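PDB 2DRH: 361aa long hypothetical D-aminopeptidase from Pyrococcus horikoshii, which probably acts as an aminopeptidase of the DmpA-like peptidase S58 family, although its physiological substrate is unknown. Local coordinates for residues A[33-38]-A[172-177]; A[39-42]-A[46-49]; A[136-139]-A[143-146]. All coordinates share one frame; numbering follows the deposited sequence.

Interaction 1: residues A[33-38]-A[172-177]; sequences TLIKGK and AGTGMS
Thr174 carries this contact for 172-177, laying its two branches across Thr33, Leu34 and Ile35 of strand 28-36. Just ahead of it, Ala172 turns its CB away from that strand, and its N is hydrogen-bonded to Thr53 OG1. Gly173 opens a type I beta turn, its O accepting from Met176 N at 3.1 Å. Thr174 follows within the turn, CB directed toward the strand. Its OG1 lies beside the backbone N (chi1 -61°) and faces Thr33 CG2 at 3.2 Å. The methyl CG2, anti to that N, reaches Ile35 CG1 at 3.7 Å and also comes near Leu34 O. Strand 28-36 is an outermost strand, within this chain, of a four-stranded mixed sheet, so the contact sets a loop turn against a sheet margin 134 residues back in the chain. Thr33 OG1 and Thr174 OG1 stand 3.9 Å apart and bond not to each other but to one residue, Gly171: the first to its N, the second to its O. Replacing Thr174 with alanine would probably leave Gly171 O without this hydroxyl and open a gap beside Ile35 CG1 and Thr33 CG2. Beyond Gly175, Met176 sends its side chain to Leu206 and Asn208, and the carbonyls of Thr174 and Met176 share Lys182 NZ.

Interaction 2: residues A[39-42]-A[46-49]; sequences GKLI and GPVR
Ile42 and Gly46 form a single antiparallel bridge, a hydrogen-bonded pair that closes the turn between them. Ile42 N gives a short, straight bond to Gly46 O (2.7 Å, 170° at the hydrogen), arriving almost in line with the carbonyl. The return bond from Gly46 N to Ile42 O is 3.0 Å, its donor tilted 30° from the carbonyl plane. Leu41, with CG anti to its backbone N, brings CD1 within 3.4 Å of the same Gly46 O. A cis peptide joins Gly46 to Pro47, whose ring packs against the backbone of 39-42: CG meets Gly39 O at 3.2 Å and CD meets Lys40 O at 3.4 Å. One step out, Asp337 OD1 accepts from Leu41 N, Arg336 packs on both Leu41 and Pro47, and Val124 of the second subunit touches Leu41. Arg49 folds back so that NH1 donates to Val48 O at 3.1 Å, above the carbonyl plane, while NH2 bonds Gly37 O and NE bonds Asp334 O. The bridge thus lies in the connection between the antiparallel neighbours 28-36 and 48-56, just beyond the point where Lys36 and Val48 pair.

Interaction 3: residues A[136-139]-A[143-146]; sequences CNDS and DIRG
Ile144 pushes its CD1 up to two side-chain oxygens, Asn137 OD1 at 3.4 Å and Asp138 OD1 at 3.6 Å, and this is the tight part of the contact. Having CG1 anti to the backbone N (chi1 -161°) extends the chain toward 136-139, where it crosses Asn137 at about a right angle and Asp138 obliquely. CG1 also lies 3.8 Å from Asp138 OD1, which makes the methylene and methyl an apolar flank for a buried carboxylate. Polar partners satisfy the carboxylate: OD1 takes a hydrogen bond from Asn142 ND2, and OD2 is bonded to Thr50 OG1. Asn137 OD1 is fixed in turn by Ser139 N, which donates to it at 2.8 Å with an angle of 156° at the hydrogen.

The other branch of Ile144 has fewer partners: where CD1 meets two oxygens, CG2 makes a single carbon-carbon touch, on Ser139 CB at 3.9 Å. Gly123 of the second subunit packs on Ser139 and Ile144; Ser128 of that subunit lies separately, on the partly exposed Asn137. The next residue, Arg145, reaches across to the second subunit, where its guanidinium group bonds Leu116 O, Asn119 O and Ile122 O. Asp143 turns its CB away from 136-139, and its OD2 is hydrogen-bonded to His148 NE2 and Gly44 N. The bond from Ser139 N to Asn137 OD1 defines an Asx turn, here placed right after strand 132-136 on the way to helix 151-160, with Ile144 packed over it at a subunit interface.

Overall arrangement
The three contacts form a cluster, their centres about 10 Å from one another, on the same side of the chain's centre. Interactions 1 and 2 are joined through neighbouring strands and, past the end of the first, by Lys38 C lying 3.5 Å from Pro47 CG. Interaction 2 meets interaction 3 where Pro47 O approaches Asp143 N at 3.1 Å and Leu41 CD1 approaches Asp143 OD1 at 3.6 Å. Met176 closes the ring, its CE 3.3 Å from Asp138 CB. Cys136 also touches Ser239, which follows the unmodelled residues 234-238; relatives such as DmpA cleave themselves before a serine, so this side of the cluster may lie near the active site.

Interaction 1: residues A[33-38]-A[172-177]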
loop_
_atom_site.group_PDB
_atom_site.type_symbol
_atom_site.label_atom_id
_atom_site.label_comp_id
_atom_site.label_asym_id
_atom_site.label_seq_id
_atom_site.Cartn_x
_atom_site.Cartn_y
_atom_site.Cartn_z
ATOM N N THR A 33 22.356 24.132 14.621
ATOM C CA THR A 33 23.531 23.642 13.904
ATOM C C THR A 33 24.644 23.238 14.854
ATOM O O THR A 33 24.987 23.986 15.762
ATOM C CB THR A 33 24.055 24.726 12.933
ATOM O OG1 THR A 33 22.984 25.146 12.078
ATOM C CG2 THR A 33 25.200 24.186 12.073
ATOM N N LEU A 34 25.206 22.052 14.632
ATOM C CA LEU A 34 26.269 21.531 15.485
ATOM C C LEU A 34 27.548 21.235 14.720
ATOM O O LEU A 34 27.640 20.246 13.988
ATOM C CB LEU A 34 25.790 20.258 16.181
ATOM C CG LEU A 34 24.498 20.464 16.961
ATOM C CD1 LEU A 34 23.966 19.129 17.463
ATOM C CD2 LEU A 34 24.767 21.442 18.110
ATOM N N ILE A 35 28.535 22.104 14.905
ATOM C CA ILE A 35 29.823 21.969 14.247
ATOM C C ILE A 35 30.924 22.088 15.292
ATOM O O ILE A 35 30.984 23.072 16.032
ATOM C CB ILE A 35 30.007 23.063 13.176
ATOM C CG1 ILE A 35 28.845 22.994 12.174
ATOM C CG2 ILE A 35 31.361 22.893 12.471
ATOM C CD1 ILE A 35 28.984 23.935 10.984
ATOM N N LYS A 36 31.790 21.082 15.353
ATOM C CA LYS A 36 32.880 21.079 16.320
ATOM C C LYS A 36 33.927 20.022 15.990
ATOM O O LYS A 36 33.596 18.915 15.576
ATOM C CB LYS A 36 32.329 20.818 17.729
ATOM C CG LYS A 36 33.387 20.416 18.748
ATOM C CD LYS A 36 32.770 19.791 19.992
ATOM C CE LYS A 36 33.851 19.244 20.916
ATOM N NZ LYS A 36 34.729 18.241 20.232
ATOM N N GLY A 37 35.193 20.372 16.190
ATOM C CA GLY A 37 36.272 19.437 15.929
ATOM C C GLY A 37 36.696 19.367 14.477
ATOM O O GLY A 37 36.075 19.964 13.597
ATOM N N LYS A 38 37.764 18.622 14.228
ATOM C CA LYS A 38 38.283 18.463 12.883
ATOM C C LYS A 38 39.266 17.296 12.855
ATOM O O LYS A 38 39.728 16.843 13.900
ATOM C CB LYS A 38 38.997 19.744 12.452
ATOM C CG LYS A 38 40.135 20.131 13.386
ATOM C CD LYS A 38 40.899 21.363 12.909
ATOM C CE LYS A 38 42.016 21.716 13.892
ATOM N NZ LYS A 38 42.797 22.914 13.473
ATOM N N ALA A 172 19.502 20.227 10.242
ATOM C CA ALA A 172 19.667 18.844 9.820
ATOM C C ALA A 172 20.552 18.740 8.575
ATOM O O ALA A 172 21.127 17.691 8.302
ATOM C CB ALA A 172 18.305 18.212 9.555
ATOM N N GLY A 173 20.671 19.830 7.826
ATOM C CA GLY A 173 21.491 19.796 6.626
ATOM C C GLY A 173 22.982 19.962 6.872
ATOM O O GLY A 173 23.802 19.680 5.997
ATOM N N THR A 174 23.332 20.405 8.072
ATOM C CA THR A 174 24.721 20.653 8.447
ATOM C C THR A 174 25.793 19.753 7.815
ATOM O O THR A 174 26.678 20.255 7.129
ATOM C CB THR A 174 24.878 20.629 9.986
ATOM O OG1 THR A 174 24.058 21.663 10.558
ATOM C CG2 THR A 174 26.332 20.866 10.385
ATOM N N GLY A 175 25.722 18.439 8.024
ATOM C CA GLY A 175 26.748 17.573 7.457
ATOM C C GLY A 175 26.363 16.672 6.295
ATOM O O GLY A 175 27.004 15.640 6.084
ATOM N N MET A 176 25.342 17.059 5.532
ATOM C CA MET A 176 24.871 16.265 4.393
ATOM C C MET A 176 25.653 16.457 3.086
ATOM O O MET A 176 26.325 17.471 2.883
ATOM C CB MET A 176 23.390 16.561 4.132
ATOM C CG MET A 176 22.462 16.231 5.300
ATOM S SD MET A 176 22.462 14.480 5.789
ATOM C CE MET A 176 22.194 14.615 7.552
ATOM N N SER A 177 25.547 15.465 2.205
ATOM C CA SER A 177 26.220 15.472 0.910
ATOM C C SER A 177 25.208 15.224 -0.202
ATOM O O SER A 177 24.335 14.373 -0.068
ATOM C CB SER A 177 27.278 14.360 0.853
ATOM O OG SER A 177 28.218 14.491 1.894
#

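Interaction 2: residues A[39-42]-A[46-49]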
loop_
_atom_site.group_PDB
_atom_site.type_symbol
_atom_site.label_atom_id
_atom_site.label_comp_id
_atom_site.label_asym_id
_atom_site.label_seq_id
_atom_site.Cartn_x
_atom_site.Cartn_y
_atom_site.Cartn_z
ATOM N N GLY A 39 39.569 16.815 11.655
ATOM C CA GLY A 39 40.511 15.725 11.510
ATOM C C GLY A 39 39.967 14.329 11.727
ATOM O O GLY A 39 38.765 14.078 11.631
ATOM N N LYS A 40 40.888 13.418 12.014
ATOM C CA LYS A 40 40.598 12.011 12.255
ATOM C C LYS A 40 39.291 11.789 13.008
ATOM O O LYS A 40 38.935 12.558 13.900
ATOM C CB LYS A 40 41.760 11.408 13.046
ATOM C CG LYS A 40 42.410 10.187 12.422
ATOM C CD LYS A 40 41.741 8.913 12.886
ATOM C CE LYS A 40 42.584 7.690 12.543
ATOM N NZ LYS A 40 42.022 6.460 13.174
ATOM N N LEU A 41 38.574 10.732 12.649
ATOM C CA LEU A 41 37.323 10.422 13.322
ATOM C C LEU A 41 37.582 9.750 14.664
ATOM O O LEU A 41 38.332 8.782 14.747
ATOM C CB LEU A 41 36.458 9.494 12.464
ATOM C CG LEU A 41 35.236 8.902 13.177
ATOM C CD1 LEU A 41 34.243 10.011 13.512
ATOM C CD2 LEU A 41 34.586 7.853 12.287
ATOM N N ILE A 42 36.979 10.290 15.715
ATOM C CA ILE A 42 37.094 9.713 17.045
ATOM C C ILE A 42 35.649 9.406 17.401
ATOM O O ILE A 42 34.955 10.244 17.980
ATOM C CB ILE A 42 37.686 10.710 18.075
ATOM C CG1 ILE A 42 39.119 11.084 17.685
ATOM C CG2 ILE A 42 37.679 10.079 19.470
ATOM C CD1 ILE A 42 39.776 12.072 18.627
ATOM N N GLY A 46 33.884 13.039 17.820
ATOM C CA GLY A 46 33.783 13.942 16.688
ATOM C C GLY A 46 34.740 13.566 15.576
ATOM O O GLY A 46 35.334 12.490 15.625
ATOM N N PRO A 47 34.923 14.424 14.557
ATOM C CA PRO A 47 34.303 15.741 14.347
ATOM C C PRO A 47 32.779 15.682 14.256
ATOM O O PRO A 47 32.216 14.695 13.785
ATOM C CB PRO A 47 34.930 16.209 13.036
ATOM C CG PRO A 47 36.275 15.544 13.048
ATOM C CD PRO A 47 35.934 14.157 13.519
ATOM N N VAL A 48 32.115 16.744 14.703
ATOM C CA VAL A 48 30.660 16.794 14.668
ATOM C C VAL A 48 30.150 17.794 13.640
ATOM O O VAL A 48 30.488 18.977 13.676
ATOM C CB VAL A 48 30.074 17.153 16.051
ATOM C CG1 VAL A 48 30.674 18.440 16.540
ATOM C CG2 VAL A 48 28.558 17.287 15.961
ATOM N N ARG A 49 29.325 17.296 12.725
ATOM C CA ARG A 49 28.741 18.105 11.663
ATOM C C ARG A 49 27.314 17.597 11.466
ATOM O O ARG A 49 27.020 16.901 10.501
ATOM C CB ARG A 49 29.544 17.928 10.370
ATOM C CG ARG A 49 31.044 18.235 10.482
ATOM C CD ARG A 49 31.349 19.732 10.457
ATOM N NE ARG A 49 32.785 20.004 10.331
ATOM C CZ ARG A 49 33.667 19.902 11.326
ATOM N NH1 ARG A 49 33.271 19.536 12.541
ATOM N NH2 ARG A 49 34.951 20.159 11.105
#

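Interaction 3: residues A[136-139]-A[143-146]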
loop_
_atom_site.group_PDB
_atom_site.type_symbol
_atom_site.label_atom_id
_atom_site.label_comp_id
_atom_site.label_asym_id
_atom_site.label_seq_id
_atom_site.Cartn_x
_atom_site.Cartn_y
_atom_site.Cartn_z
ATOM N N CYS A 136 18.304 11.685 7.390
ATOM C CA CYS A 136 19.284 11.416 6.343
ATOM C C CYS A 136 20.602 11.061 7.059
ATOM O O CYS A 136 20.842 11.497 8.185
ATOM C CB CYS A 136 19.441 12.634 5.432
ATOM S SG CYS A 136 18.068 12.810 4.242
ATOM N N ASN A 137 21.443 10.255 6.419
ATOM C CA ASN A 137 22.707 9.818 7.024
ATOM C C ASN A 137 23.848 10.797 6.706
ATOM O O ASN A 137 24.230 10.940 5.549
ATOM C CB ASN A 137 23.050 8.420 6.485
ATOM C CG ASN A 137 24.190 7.758 7.235
ATOM O OD1 ASN A 137 25.073 8.423 7.763
ATOM N ND2 ASN A 137 24.177 6.437 7.270
ATOM N N ASP A 138 24.391 11.470 7.718
ATOM C CA ASP A 138 25.487 12.412 7.485
ATOM C C ASP A 138 26.860 11.833 7.842
ATOM O O ASP A 138 27.831 12.569 8.007
ATOM C CB ASP A 138 25.260 13.717 8.268
ATOM C CG ASP A 138 24.850 13.474 9.716
ATOM O OD1 ASP A 138 25.093 12.362 10.228
ATOM O OD2 ASP A 138 24.290 14.404 10.344
ATOM N N SER A 139 26.945 10.508 7.928
ATOM C CA SER A 139 28.196 9.847 8.298
ATOM C C SER A 139 29.452 10.261 7.535
ATOM O O SER A 139 30.544 10.260 8.101
ATOM C CB SER A 139 28.034 8.331 8.201
ATOM O OG SER A 139 27.830 7.948 6.861
ATOM N N ASP A 143 30.306 12.419 12.824
ATOM C CA ASP A 143 30.532 11.296 13.719
ATOM C C ASP A 143 29.126 10.890 14.140
ATOM O O ASP A 143 28.667 11.214 15.237
ATOM C CB ASP A 143 31.344 11.723 14.951
ATOM C CG ASP A 143 31.302 10.684 16.066
ATOM O OD1 ASP A 143 31.452 9.480 15.761
ATOM O OD2 ASP A 143 31.120 11.065 17.247
ATOM N N ILE A 144 28.441 10.188 13.249
ATOM C CA ILE A 144 27.074 9.761 13.510
ATOM C C ILE A 144 26.941 8.766 14.668
ATOM O O ILE A 144 25.956 8.790 15.397
ATOM C CB ILE A 144 26.448 9.182 12.223
ATOM C CG1 ILE A 144 24.924 9.177 12.344
ATOM C CG2 ILE A 144 26.997 7.780 11.950
ATOM C CD1 ILE A 144 24.222 8.992 11.016
ATOM N N ARG A 145 27.932 7.896 14.846
ATOM C CA ARG A 145 27.886 6.928 15.935
ATOM C C ARG A 145 27.846 7.637 17.293
ATOM O O ARG A 145 27.345 7.086 18.268
ATOM C CB ARG A 145 29.113 6.006 15.892
ATOM C CG ARG A 145 29.165 5.041 14.709
ATOM C CD ARG A 145 30.482 4.249 14.709
ATOM N NE ARG A 145 30.639 3.456 15.924
ATOM C CZ ARG A 145 30.080 2.265 16.122
ATOM N NH1 ARG A 145 29.329 1.712 15.178
ATOM N NH2 ARG A 145 30.252 1.635 17.275
ATOM N N GLY A 146 28.373 8.857 17.351
ATOM C CA GLY A 146 28.399 9.601 18.602
ATOM C C GLY A 146 27.100 10.232 19.088
ATOM O O GLY A 146 27.033 10.677 20.233
#